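Local structure of flagellar basal body protein (5NPY) at residues G95-G100 and G126-D131; D228-A233 and D241-R246; F264-A269 and N274-L279; L516-I519 and L523-M526. The protein is a flagellar hook protein of Helicobacter pylori and probably polymerises into the hook that couples the basal-body rod to the filament. All blocks are in the same frame, centred on the assembly; numbering follows the deposited sequence.

Contact 1: G95-G100 and G126-D131; sequences GWFVIG and GNFARD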
loop_
_atom_site.group_PDB
_atom_site.type_symbol
_atom_site.label_atom_id
_atom_site.label_comp_id
_atom_site.label_asym_id
_atom_site.label_seq_id
_atom_site.Cartn_x
_atom_site.Cartn_y
_atom_site.Cartn_z
ATOM N N GLY A 95 -23.144 37.718 6.373
ATOM C CA GLY A 95 -23.763 36.427 6.610
ATOM C C GLY A 95 -24.120 36.140 8.057
ATOM O O GLY A 95 -23.839 36.941 8.957
ATOM N N TRP A 96 -24.731 34.978 8.286
ATOM C CA TRP A 96 -25.351 34.659 9.562
ATOM C C TRP A 96 -25.109 33.208 9.922
ATOM O O TRP A 96 -25.123 32.335 9.050
ATOM C CB TRP A 96 -26.861 34.894 9.520
ATOM C CG TRP A 96 -27.221 36.261 9.060
ATOM C CD1 TRP A 96 -27.369 36.692 7.772
ATOM C CD2 TRP A 96 -27.465 37.389 9.890
ATOM N NE1 TRP A 96 -27.692 38.023 7.752
ATOM C CE2 TRP A 96 -27.757 38.474 9.043
ATOM C CE3 TRP A 96 -27.464 37.589 11.271
ATOM C CZ2 TRP A 96 -28.052 39.734 9.533
ATOM C CZ3 TRP A 96 -27.758 38.843 11.755
ATOM C CH2 TRP A 96 -28.046 39.898 10.888
ATOM N N PHE A 97 -24.895 32.964 11.211
ATOM C CA PHE A 97 -25.099 31.632 11.753
ATOM C C PHE A 97 -26.572 31.269 11.622
ATOM O O PHE A 97 -27.439 32.143 11.549
ATOM C CB PHE A 97 -24.657 31.569 13.222
ATOM C CG PHE A 97 -23.165 31.713 13.414
ATOM C CD1 PHE A 97 -22.279 30.931 12.691
ATOM C CD2 PHE A 97 -22.650 32.646 14.303
ATOM C CE1 PHE A 97 -20.914 31.062 12.857
ATOM C CE2 PHE A 97 -21.278 32.783 14.474
ATOM C CZ PHE A 97 -20.410 31.994 13.749
ATOM N N VAL A 98 -26.852 29.969 11.572
ATOM C CA VAL A 98 -28.215 29.463 11.440
ATOM C C VAL A 98 -28.532 28.598 12.640
ATOM O O VAL A 98 -27.731 27.730 13.007
ATOM C CB VAL A 98 -28.409 28.638 10.165
ATOM C CG1 VAL A 98 -29.879 28.593 9.843
ATOM C CG2 VAL A 98 -27.558 29.187 9.038
ATOM N N ILE A 99 -29.700 28.822 13.236
ATOM C CA ILE A 99 -30.147 28.082 14.411
ATOM C C ILE A 99 -31.652 27.859 14.337
ATOM O O ILE A 99 -32.362 28.482 13.546
ATOM C CB ILE A 99 -29.804 28.798 15.727
ATOM C CG1 ILE A 99 -30.638 30.061 15.850
ATOM C CG2 ILE A 99 -28.310 29.112 15.812
ATOM C CD1 ILE A 99 -30.356 30.783 17.110
ATOM N N GLY A 100 -32.137 26.976 15.203
ATOM C CA GLY A 100 -33.529 26.599 15.215
ATOM C C GLY A 100 -33.897 25.872 16.491
ATOM O O GLY A 100 -33.033 25.371 17.218
ATOM N N GLY A 126 -21.808 33.815 18.319
ATOM C CA GLY A 126 -21.154 32.529 18.133
ATOM C C GLY A 126 -20.755 31.802 19.404
ATOM O O GLY A 126 -19.952 30.869 19.355
ATOM N N ASN A 127 -21.302 32.204 20.552
ATOM C CA ASN A 127 -20.905 31.607 21.827
ATOM C C ASN A 127 -21.695 30.311 22.036
ATOM O O ASN A 127 -22.613 30.210 22.853
ATOM C CB ASN A 127 -21.077 32.602 22.973
ATOM C CG ASN A 127 -22.513 33.065 23.161
ATOM O OD1 ASN A 127 -23.302 33.103 22.218
ATOM N ND2 ASN A 127 -22.856 33.419 24.394
ATOM N N PHE A 128 -21.302 29.297 21.267
ATOM C CA PHE A 128 -21.981 28.009 21.255
ATOM C C PHE A 128 -21.389 27.062 22.294
ATOM O O PHE A 128 -20.211 27.146 22.655
ATOM C CB PHE A 128 -21.895 27.371 19.867
ATOM C CG PHE A 128 -22.490 28.211 18.775
ATOM C CD1 PHE A 128 -21.853 28.333 17.556
ATOM C CD2 PHE A 128 -23.688 28.875 18.966
ATOM C CE1 PHE A 128 -22.398 29.101 16.550
ATOM C CE2 PHE A 128 -24.237 29.647 17.966
ATOM C CZ PHE A 128 -23.591 29.759 16.757
ATOM N N ALA A 129 -22.225 26.149 22.770
ATOM C CA ALA A 129 -21.811 25.165 23.757
ATOM C C ALA A 129 -22.591 23.886 23.506
ATOM O O ALA A 129 -23.557 23.868 22.739
ATOM C CB ALA A 129 -22.026 25.682 25.182
ATOM N N ARG A 130 -22.155 22.804 24.148
ATOM C CA ARG A 130 -22.813 21.510 24.032
ATOM C C ARG A 130 -23.774 21.313 25.196
ATOM O O ARG A 130 -23.413 21.562 26.352
ATOM C CB ARG A 130 -21.803 20.359 24.010
ATOM C CG ARG A 130 -20.473 20.673 23.368
ATOM C CD ARG A 130 -19.659 19.405 23.203
ATOM N NE ARG A 130 -18.243 19.647 23.465
ATOM C CZ ARG A 130 -17.277 18.769 23.213
ATOM N NH1 ARG A 130 -17.582 17.597 22.672
ATOM N NH2 ARG A 130 -16.012 19.069 23.488
ATOM N N ASP A 131 -24.986 20.852 24.892
ATOM C CA ASP A 131 -25.898 20.420 25.942
ATOM C C ASP A 131 -25.459 19.033 26.428
ATOM O O ASP A 131 -24.402 18.519 26.043
ATOM C CB ASP A 131 -27.348 20.478 25.452
ATOM C CG ASP A 131 -27.664 19.445 24.384
ATOM O OD1 ASP A 131 -26.735 18.783 23.890
ATOM O OD2 ASP A 131 -28.851 19.302 24.016
#
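F97 and F128 meet in a T-shaped (edge-to-face) aromatic pair inside the D1 domain of this hook protein. The ring centroids lie 5.2 Å apart and the planes are turned 72° against each other. F97 offers a face: F128 CE1 stands 4.1 Å above the plane of the F97 ring, over its centre, and F128 CZ comes to 3.9 Å from F97 CG. In this arrangement the slightly positive ring hydrogens of F128 point at the pi cloud of F97, which suits two phenylalanines in a buried setting. Each CG lies anti to its own carbonyl carbon (chi1 -68° for F97, -59° for F128); this turns a face of the F97 ring toward F128, whose CZ and CE1 then come over it.

The strands share no backbone pairing. Strand 97-100 is bonded to strands 121-123 and 143-148, whereas 127-130 lies between 87-93 and 136-137, so the aromatic pair links two strands that have different backbone partners. M89 and Y91 of strand 87-93 and I505 and I507 of strand 499-509 also pack on F97.

G126 suits its place because it has no side chain: F97 CE2 approaches its bare CA to 3.7 Å, in ground that a CB would crowd. Just beyond it, N127 is the centre of an inverse gamma turn, closed by a weak bond of 2.8 Å from F128 N to G126 O. The turn brings the carbonyl of G126 over the ring two residues on, with G126 O 3.6 Å above the plane of the F128 ring, offset toward its rim.

Contact 2: D228-A233 and D241-R246; sequences DINALA and DAITNR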
loop_
_atom_site.group_PDB
_atom_site.type_symbol
_atom_site.label_atom_id
_atom_site.label_comp_id
_atom_site.label_asym_id
_atom_site.label_seq_id
_atom_site.Cartn_x
_atom_site.Cartn_y
_atom_site.Cartn_z
ATOM N N ASP A 228 16.593 -18.522 -13.684
ATOM C CA ASP A 228 17.512 -17.820 -14.569
ATOM C C ASP A 228 18.885 -17.697 -13.878
ATOM O O ASP A 228 18.997 -17.162 -12.769
ATOM C CB ASP A 228 16.904 -16.445 -14.901
ATOM C CG ASP A 228 17.749 -15.610 -15.886
ATOM O OD1 ASP A 228 17.216 -14.601 -16.392
ATOM O OD2 ASP A 228 18.931 -15.927 -16.140
ATOM N N ILE A 229 19.923 -18.232 -14.517
ATOM C CA ILE A 229 21.263 -18.207 -13.929
ATOM C C ILE A 229 21.782 -16.771 -13.743
ATOM O O ILE A 229 22.629 -16.528 -12.877
ATOM C CB ILE A 229 22.219 -19.062 -14.788
ATOM C CG1 ILE A 229 23.511 -19.358 -14.037
ATOM C CG2 ILE A 229 22.523 -18.389 -16.138
ATOM C CD1 ILE A 229 24.418 -20.305 -14.773
ATOM N N ASN A 230 21.292 -15.801 -14.542
ATOM C CA ASN A 230 21.602 -14.383 -14.332
ATOM C C ASN A 230 20.856 -13.783 -13.144
ATOM O O ASN A 230 21.215 -12.678 -12.709
ATOM C CB ASN A 230 21.271 -13.559 -15.585
ATOM C CG ASN A 230 21.911 -12.166 -15.564
ATOM O OD1 ASN A 230 23.152 -12.046 -15.473
ATOM N ND2 ASN A 230 21.106 -11.129 -15.685
ATOM N N ALA A 231 19.822 -14.461 -12.634
ATOM C CA ALA A 231 19.113 -14.036 -11.419
ATOM C C ALA A 231 19.740 -14.664 -10.180
ATOM O O ALA A 231 19.055 -15.198 -9.300
ATOM C CB ALA A 231 17.624 -14.382 -11.512
ATOM N N LEU A 232 21.070 -14.591 -10.115
ATOM C CA LEU A 232 21.840 -15.237 -9.061
ATOM C C LEU A 232 23.053 -14.388 -8.695
ATOM O O LEU A 232 23.413 -13.435 -9.393
ATOM C CB LEU A 232 22.298 -16.630 -9.492
ATOM C CG LEU A 232 21.206 -17.693 -9.657
ATOM C CD1 LEU A 232 21.814 -18.875 -10.344
ATOM C CD2 LEU A 232 20.625 -18.088 -8.301
ATOM N N ALA A 233 23.705 -14.773 -7.597
ATOM C CA ALA A 233 24.975 -14.186 -7.191
ATOM C C ALA A 233 25.764 -15.258 -6.456
ATOM O O ALA A 233 25.186 -16.203 -5.910
ATOM C CB ALA A 233 24.771 -12.937 -6.307
ATOM N N ASP A 241 26.020 -12.073 -13.554
ATOM C CA ASP A 241 26.179 -11.124 -14.656
ATOM C C ASP A 241 26.345 -11.846 -15.996
ATOM O O ASP A 241 27.155 -11.452 -16.842
ATOM C CB ASP A 241 27.347 -10.158 -14.384
ATOM C CG ASP A 241 27.373 -8.966 -15.346
ATOM O OD1 ASP A 241 28.416 -8.290 -15.371
ATOM O OD2 ASP A 241 26.378 -8.709 -16.084
ATOM N N ALA A 242 25.547 -12.904 -16.192
ATOM C CA ALA A 242 25.503 -13.607 -17.471
ATOM C C ALA A 242 25.304 -12.659 -18.640
ATOM O O ALA A 242 25.753 -12.946 -19.752
ATOM C CB ALA A 242 24.374 -14.637 -17.470
ATOM N N ILE A 243 24.628 -11.532 -18.407
ATOM C CA ILE A 243 24.266 -10.641 -19.504
ATOM C C ILE A 243 25.508 -10.124 -20.213
ATOM O O ILE A 243 25.565 -10.085 -21.448
ATOM C CB ILE A 243 23.391 -9.487 -18.993
ATOM C CG1 ILE A 243 22.042 -10.027 -18.548
ATOM C CG2 ILE A 243 23.207 -8.434 -20.085
ATOM C CD1 ILE A 243 21.227 -10.518 -19.696
ATOM N N THR A 244 26.528 -9.735 -19.463
ATOM C CA THR A 244 27.688 -9.195 -20.145
ATOM C C THR A 244 28.812 -10.211 -20.337
ATOM O O THR A 244 29.723 -9.943 -21.121
ATOM C CB THR A 244 28.188 -7.934 -19.425
ATOM O OG1 THR A 244 28.101 -8.104 -18.014
ATOM C CG2 THR A 244 27.315 -6.757 -19.801
ATOM N N ASN A 245 28.744 -11.397 -19.705
ATOM C CA ASN A 245 29.690 -12.500 -19.972
ATOM C C ASN A 245 28.903 -13.765 -20.330
ATOM O O ASN A 245 28.737 -14.651 -19.489
ATOM C CB ASN A 245 30.604 -12.747 -18.771
ATOM C CG ASN A 245 31.300 -11.491 -18.298
ATOM O OD1 ASN A 245 32.115 -10.909 -19.015
ATOM N ND2 ASN A 245 30.993 -11.075 -17.080
ATOM N N ARG A 246 28.477 -13.858 -21.598
ATOM C CA ARG A 246 27.559 -14.892 -22.069
ATOM C C ARG A 246 28.233 -16.225 -22.398
ATOM O O ARG A 246 27.542 -17.251 -22.423
ATOM C CB ARG A 246 26.805 -14.386 -23.312
ATOM C CG ARG A 246 26.122 -12.999 -23.114
ATOM C CD ARG A 246 25.322 -12.563 -24.322
ATOM N NE ARG A 246 24.512 -11.379 -24.021
ATOM C CZ ARG A 246 23.261 -11.468 -23.607
ATOM N NH1 ARG A 246 22.724 -12.687 -23.434
ATOM N NH2 ARG A 246 22.584 -10.354 -23.346
HETATM O O HOH W 1 23.616 -11.287 -12.388
HETATM O O HOH W 2 23.293 -8.609 -15.665
#
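An Asx turn overlapping a type I beta turn, D228 to A231, presents the side chain of N230 to the backbone of D241-R246. Both segments belong to the long loop between helix 221-226 and strand 247-252. In the Asx turn N230 N donates to D228 OD2 over 2.9 Å, reaching the carboxylate from above its plane. Aspartate suits this corner because its short side chain can turn back to the backbone. Its OD2 is shared between N230 N and Y266 OH, while OD1 meets K277 NZ in a salt bridge and accepts from S382 N.

N230 extends across the gap with CG anti to the backbone N (chi1 -165°). Its OD1 lies 2.6 Å from A242 N and accepts a weak bond from I243 N at 3.3 Å, bent to 145°. The small CB of A242 lets the amide settle close to the chain. I243 crosses the asparagine side chain at about a right angle, with its CG1 3.2 Å from N230 ND2. The amide nitrogen finds its strongest partner outside, at S382 OG.

Two waters bridge the segments. One donates to N230 O and accepts from D241 N, both at 2.8 Å; the second donates to D241 OD2 at 3.1 Å and accepts a weak bond from N230 ND2. The side chain of N230 is about 12 Å from the bound tris-hydroxymethyl-methyl-ammonium, too far to touch it. Because an asparagine amide both donates and accepts, S382 OG on the nitrogen side and the weak bond from I243 N on the oxygen side probably set its orientation, joining the two parts of the loop without strand pairing.

Contact 3: F264-A269 and N274-L279; sequences FTYGDA and NQFKTL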
loop_
_atom_site.group_PDB
_atom_site.type_symbol
_atom_site.label_atom_id
_atom_site.label_comp_id
_atom_site.label_asym_id
_atom_site.label_seq_id
_atom_site.Cartn_x
_atom_site.Cartn_y
_atom_site.Cartn_z
ATOM N N PHE A 264 28.777 -22.819 -25.209
ATOM C CA PHE A 264 27.430 -22.465 -24.807
ATOM C C PHE A 264 27.385 -20.957 -24.584
ATOM O O PHE A 264 28.383 -20.348 -24.182
ATOM C CB PHE A 264 27.023 -23.192 -23.525
ATOM C CG PHE A 264 27.218 -24.680 -23.565
ATOM C CD1 PHE A 264 27.326 -25.362 -24.766
ATOM C CD2 PHE A 264 27.265 -25.402 -22.388
ATOM C CE1 PHE A 264 27.491 -26.737 -24.796
ATOM C CE2 PHE A 264 27.423 -26.793 -22.403
ATOM C CZ PHE A 264 27.531 -27.462 -23.610
ATOM N N THR A 265 26.226 -20.355 -24.851
ATOM C CA THR A 265 26.060 -18.907 -24.798
ATOM C C THR A 265 24.783 -18.547 -24.052
ATOM O O THR A 265 23.713 -19.082 -24.354
ATOM C CB THR A 265 26.008 -18.297 -26.208
ATOM O OG1 THR A 265 27.249 -18.520 -26.892
ATOM C CG2 THR A 265 25.705 -16.809 -26.144
ATOM N N TYR A 266 24.886 -17.613 -23.110
ATOM C CA TYR A 266 23.709 -17.168 -22.385
ATOM C C TYR A 266 22.815 -16.335 -23.287
ATOM O O TYR A 266 23.285 -15.417 -23.973
ATOM C CB TYR A 266 24.096 -16.367 -21.140
ATOM C CG TYR A 266 22.899 -15.863 -20.365
ATOM C CD1 TYR A 266 22.393 -14.575 -20.577
ATOM C CD2 TYR A 266 22.252 -16.681 -19.428
ATOM C CE1 TYR A 266 21.274 -14.114 -19.877
ATOM C CE2 TYR A 266 21.137 -16.219 -18.713
ATOM C CZ TYR A 266 20.664 -14.936 -18.938
ATOM O OH TYR A 266 19.575 -14.475 -18.251
ATOM N N GLY A 267 21.526 -16.638 -23.249
ATOM C CA GLY A 267 20.540 -15.924 -24.037
ATOM C C GLY A 267 19.285 -16.759 -24.200
ATOM O O GLY A 267 19.173 -17.868 -23.677
ATOM N N ASP A 268 18.325 -16.186 -24.929
ATOM C CA ASP A 268 17.057 -16.853 -25.244
ATOM C C ASP A 268 17.308 -18.298 -25.679
ATOM O O ASP A 268 17.944 -18.539 -26.712
ATOM C CB ASP A 268 16.310 -16.065 -26.336
ATOM C CG ASP A 268 14.882 -16.601 -26.616
ATOM O OD1 ASP A 268 14.011 -15.791 -27.001
ATOM O OD2 ASP A 268 14.626 -17.818 -26.468
ATOM N N ALA A 269 16.834 -19.267 -24.889
ATOM C CA ALA A 269 17.116 -20.674 -25.178
ATOM C C ALA A 269 16.616 -21.118 -26.558
ATOM O O ALA A 269 17.104 -22.127 -27.079
ATOM C CB ALA A 269 16.515 -21.578 -24.086
ATOM N N ASN A 274 23.325 -23.463 -29.038
ATOM C CA ASN A 274 23.741 -23.819 -27.679
ATOM C C ASN A 274 23.473 -22.688 -26.695
ATOM O O ASN A 274 24.292 -22.395 -25.828
ATOM C CB ASN A 274 25.221 -24.235 -27.642
ATOM C CG ASN A 274 25.479 -25.514 -28.412
ATOM O OD1 ASN A 274 24.542 -26.255 -28.707
ATOM N ND2 ASN A 274 26.742 -25.778 -28.751
ATOM N N GLN A 275 22.323 -22.031 -26.835
ATOM C CA GLN A 275 21.961 -20.956 -25.923
ATOM C C GLN A 275 21.226 -21.514 -24.710
ATOM O O GLN A 275 20.524 -22.517 -24.791
ATOM C CB GLN A 275 21.117 -19.893 -26.631
ATOM C CG GLN A 275 21.880 -19.211 -27.764
ATOM C CD GLN A 275 21.534 -17.738 -27.965
ATOM O OE1 GLN A 275 20.525 -17.237 -27.461
ATOM N NE2 GLN A 275 22.375 -17.042 -28.719
ATOM N N PHE A 276 21.437 -20.878 -23.570
ATOM C CA PHE A 276 20.798 -21.278 -22.325
ATOM C C PHE A 276 20.495 -20.030 -21.529
ATOM O O PHE A 276 21.135 -18.983 -21.709
ATOM C CB PHE A 276 21.664 -22.203 -21.458
ATOM C CG PHE A 276 22.944 -21.550 -20.957
ATOM C CD1 PHE A 276 24.043 -21.379 -21.823
ATOM C CD2 PHE A 276 23.061 -21.118 -19.628
ATOM C CE1 PHE A 276 25.236 -20.776 -21.381
ATOM C CE2 PHE A 276 24.264 -20.516 -19.170
ATOM C CZ PHE A 276 25.354 -20.341 -20.056
ATOM N N LYS A 277 19.515 -20.164 -20.646
ATOM C CA LYS A 277 19.083 -19.067 -19.804
ATOM C C LYS A 277 18.944 -19.550 -18.361
ATOM O O LYS A 277 19.478 -18.914 -17.440
ATOM C CB LYS A 277 17.760 -18.512 -20.301
ATOM C CG LYS A 277 17.278 -17.318 -19.499
ATOM C CD LYS A 277 16.403 -16.470 -20.326
ATOM C CE LYS A 277 15.716 -15.421 -19.458
ATOM N NZ LYS A 277 16.532 -14.196 -19.269
ATOM N N THR A 278 18.258 -20.682 -18.153
ATOM C CA THR A 278 18.002 -21.220 -16.818
ATOM C C THR A 278 19.043 -22.253 -16.439
ATOM O O THR A 278 19.783 -22.761 -17.279
ATOM C CB THR A 278 16.633 -21.894 -16.729
ATOM O OG1 THR A 278 16.659 -23.074 -17.540
ATOM C CG2 THR A 278 15.502 -20.964 -17.161
ATOM N N LEU A 279 19.027 -22.628 -15.157
ATOM C CA LEU A 279 19.872 -23.733 -14.710
ATOM C C LEU A 279 19.464 -25.031 -15.390
ATOM O O LEU A 279 20.317 -25.868 -15.717
ATOM C CB LEU A 279 19.800 -23.877 -13.184
ATOM C CG LEU A 279 20.440 -22.768 -12.341
ATOM C CD1 LEU A 279 20.151 -23.019 -10.875
ATOM C CD2 LEU A 279 21.945 -22.671 -12.598
#
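T265 and Y266 run parallel to Q275 and F276, and the backbone makes the first shell. T265 N donates to N274 O at 3.0 Å, F276 N to T265 O at the same length, and G267 N to F276 O at 2.8 Å, nearly straight. The Q275 CA hydrogen also faces T265 O, as is common between paired strands.

Next come the rings. F276 takes the crowded chi1 position, between backbone N and carbonyl carbon (64°), which lays its ring along the neighbouring strand: Y266 CA stands over one face in a CH-pi contact, 4.2 Å from the centroid, while F264 CB touches F276 CE1 at 3.7 Å. On F264 the ring instead rests against N274 CB.

Y266, with CG anti to its backbone N (179°), sends its hydroxyl to K277 NZ, which donates to it over 3.2 Å. Lysine is long enough to reach there; both polar ends also turn to D228, and K277 NZ is further hydrogen-bonded to S382 O. At the exit from the strand G267 has a phi of 159°, a conformation that glycine takes readily and other residues do not.

Strand 275-276 is, within the chain, an outermost strand of a mixed sheet, beside 260-266 and then 247-252, whose L248 meets F276. T278 N-caps helix 279-289, and from that helix L285 packs on F264 and N274.

Contact 4: L516-I519 and L523-M526; sequences LRKI and LYEM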
loop_
_atom_site.group_PDB
_atom_site.type_symbol
_atom_site.label_atom_id
_atom_site.label_comp_id
_atom_site.label_asym_id
_atom_site.label_seq_id
_atom_site.Cartn_x
_atom_site.Cartn_y
_atom_site.Cartn_z
ATOM N N LEU A 516 -34.620 41.465 6.899
ATOM C CA LEU A 516 -34.907 40.540 7.989
ATOM C C LEU A 516 -35.595 41.247 9.162
ATOM O O LEU A 516 -35.417 42.451 9.385
ATOM C CB LEU A 516 -33.621 39.873 8.481
ATOM C CG LEU A 516 -32.797 38.998 7.536
ATOM C CD1 LEU A 516 -31.520 38.585 8.260
ATOM C CD2 LEU A 516 -33.578 37.768 7.048
ATOM N N ARG A 517 -36.373 40.471 9.923
ATOM C CA ARG A 517 -37.068 40.944 11.119
ATOM C C ARG A 517 -36.239 40.643 12.360
ATOM O O ARG A 517 -35.762 39.520 12.540
ATOM C CB ARG A 517 -38.447 40.292 11.255
ATOM C CG ARG A 517 -39.158 40.561 12.595
ATOM C CD ARG A 517 -40.403 39.685 12.773
ATOM N NE ARG A 517 -41.372 39.868 11.691
ATOM C CZ ARG A 517 -42.375 39.030 11.425
ATOM N NH1 ARG A 517 -42.542 37.942 12.161
ATOM N NH2 ARG A 517 -43.206 39.275 10.419
ATOM N N LYS A 518 -36.098 41.637 13.223
ATOM C CA LYS A 518 -35.378 41.487 14.477
ATOM C C LYS A 518 -36.331 40.979 15.555
ATOM O O LYS A 518 -37.462 41.464 15.672
ATOM C CB LYS A 518 -34.766 42.827 14.879
ATOM C CG LYS A 518 -33.493 42.734 15.679
ATOM C CD LYS A 518 -32.703 44.022 15.541
ATOM C CE LYS A 518 -32.348 44.584 16.900
ATOM N NZ LYS A 518 -31.735 43.549 17.761
ATOM N N ILE A 519 -35.878 39.983 16.319
ATOM C CA ILE A 519 -36.615 39.443 17.459
ATOM C C ILE A 519 -35.688 39.514 18.666
ATOM O O ILE A 519 -35.278 38.491 19.228
ATOM C CB ILE A 519 -37.110 38.009 17.185
ATOM C CG1 ILE A 519 -38.007 37.990 15.952
ATOM C CG2 ILE A 519 -37.919 37.462 18.349
ATOM C CD1 ILE A 519 -37.284 37.676 14.678
ATOM N N LEU A 523 -31.429 37.380 17.611
ATOM C CA LEU A 523 -31.888 36.659 16.439
ATOM C C LEU A 523 -32.541 37.592 15.435
ATOM O O LEU A 523 -33.097 38.635 15.792
ATOM C CB LEU A 523 -32.903 35.610 16.859
ATOM C CG LEU A 523 -32.782 34.105 16.955
ATOM C CD1 LEU A 523 -31.781 33.744 17.970
ATOM C CD2 LEU A 523 -34.145 33.661 17.416
ATOM N N TYR A 524 -32.473 37.189 14.175
ATOM C CA TYR A 524 -33.247 37.763 13.086
ATOM C C TYR A 524 -34.030 36.627 12.430
ATOM O O TYR A 524 -33.884 35.464 12.803
ATOM C CB TYR A 524 -32.337 38.516 12.101
ATOM C CG TYR A 524 -31.620 39.695 12.737
ATOM C CD1 TYR A 524 -30.573 39.505 13.640
ATOM C CD2 TYR A 524 -31.996 41.000 12.444
ATOM C CE1 TYR A 524 -29.930 40.584 14.230
ATOM C CE2 TYR A 524 -31.355 42.075 13.018
ATOM C CZ TYR A 524 -30.330 41.866 13.913
ATOM O OH TYR A 524 -29.703 42.946 14.489
ATOM N N GLU A 525 -34.880 36.967 11.465
ATOM C CA GLU A 525 -35.795 36.003 10.871
ATOM C C GLU A 525 -36.228 36.541 9.520
ATOM O O GLU A 525 -36.241 37.754 9.303
ATOM C CB GLU A 525 -37.013 35.771 11.768
ATOM C CG GLU A 525 -37.451 34.348 11.883
ATOM C CD GLU A 525 -38.784 34.234 12.586
ATOM O OE1 GLU A 525 -39.149 33.118 13.009
ATOM O OE2 GLU A 525 -39.479 35.266 12.725
ATOM N N MET A 526 -36.568 35.638 8.610
ATOM C CA MET A 526 -37.117 36.060 7.332
ATOM C C MET A 526 -38.611 36.387 7.478
ATOM O O MET A 526 -39.275 35.959 8.428
ATOM C CB MET A 526 -36.883 34.974 6.278
ATOM C CG MET A 526 -35.413 34.544 6.156
ATOM S SD MET A 526 -35.082 33.128 5.058
ATOM C CE MET A 526 -35.713 31.750 6.038
#
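Y524, its CG anti to the carbonyl carbon (chi1 -62°), and K518, its CG roughly anti to the backbone N (-150°), are sent out side by side from the same face of a beta hairpin. The lysine methylenes follow the tyrosine ring obliquely: K518 CG lies 3.5 Å from Y524 CE2, and K518 CD lies 3.4 Å from Y524 OH. A long aliphatic stem suits K518 here, shielding the ring while NZ makes a weak hydrogen bond to G520 O in the turn.

Next to Y524, L516 branches to two partners, CD1 meeting Y524 CB at 3.9 Å and CD2 meeting M526 CG at 3.8 Å. The backbone holds the register, R517 N donating to E525 O over 2.8 Å, in the carbonyl plane. On the face away from K518 and Y524, I519 CD1 presses on E525 CB at 3.5 Å. R517 NH1 and E525 OE2 are 4.1 Å apart, an attraction of charges without a directed bond; R517 NE is hydrogen-bonded to Q527 OE1 instead.

The hairpin of strands 517-519 and 523-525 lies against strand 121-123: Y524 is bonded to L122 through the backbone, L523 and E525 pack on F121, and L516 rests on L122, W96 and F510.

In the fold
From the N terminus the four contacts follow in series; none nests in or crosses another. Contact 1 closes a 25-residue excursion, contact 2 a seven-residue loop, contact 3 a four-residue one, and contact 4 the three-residue turn of a hairpin. In space they form two pairs on opposite sides of the chain's centre, with the centres of contacts 1 and 2 about 73 Å apart. Contacts 2 and 3 touch: A242 packs on Y266, and the backbone of R246 is hydrogen-bonded to that of Y266. Contacts 1 and 4 touch through I99 with L523 and W96 with Y524, which brings the late hairpin back to the D1 strands near the start of the modelled chain.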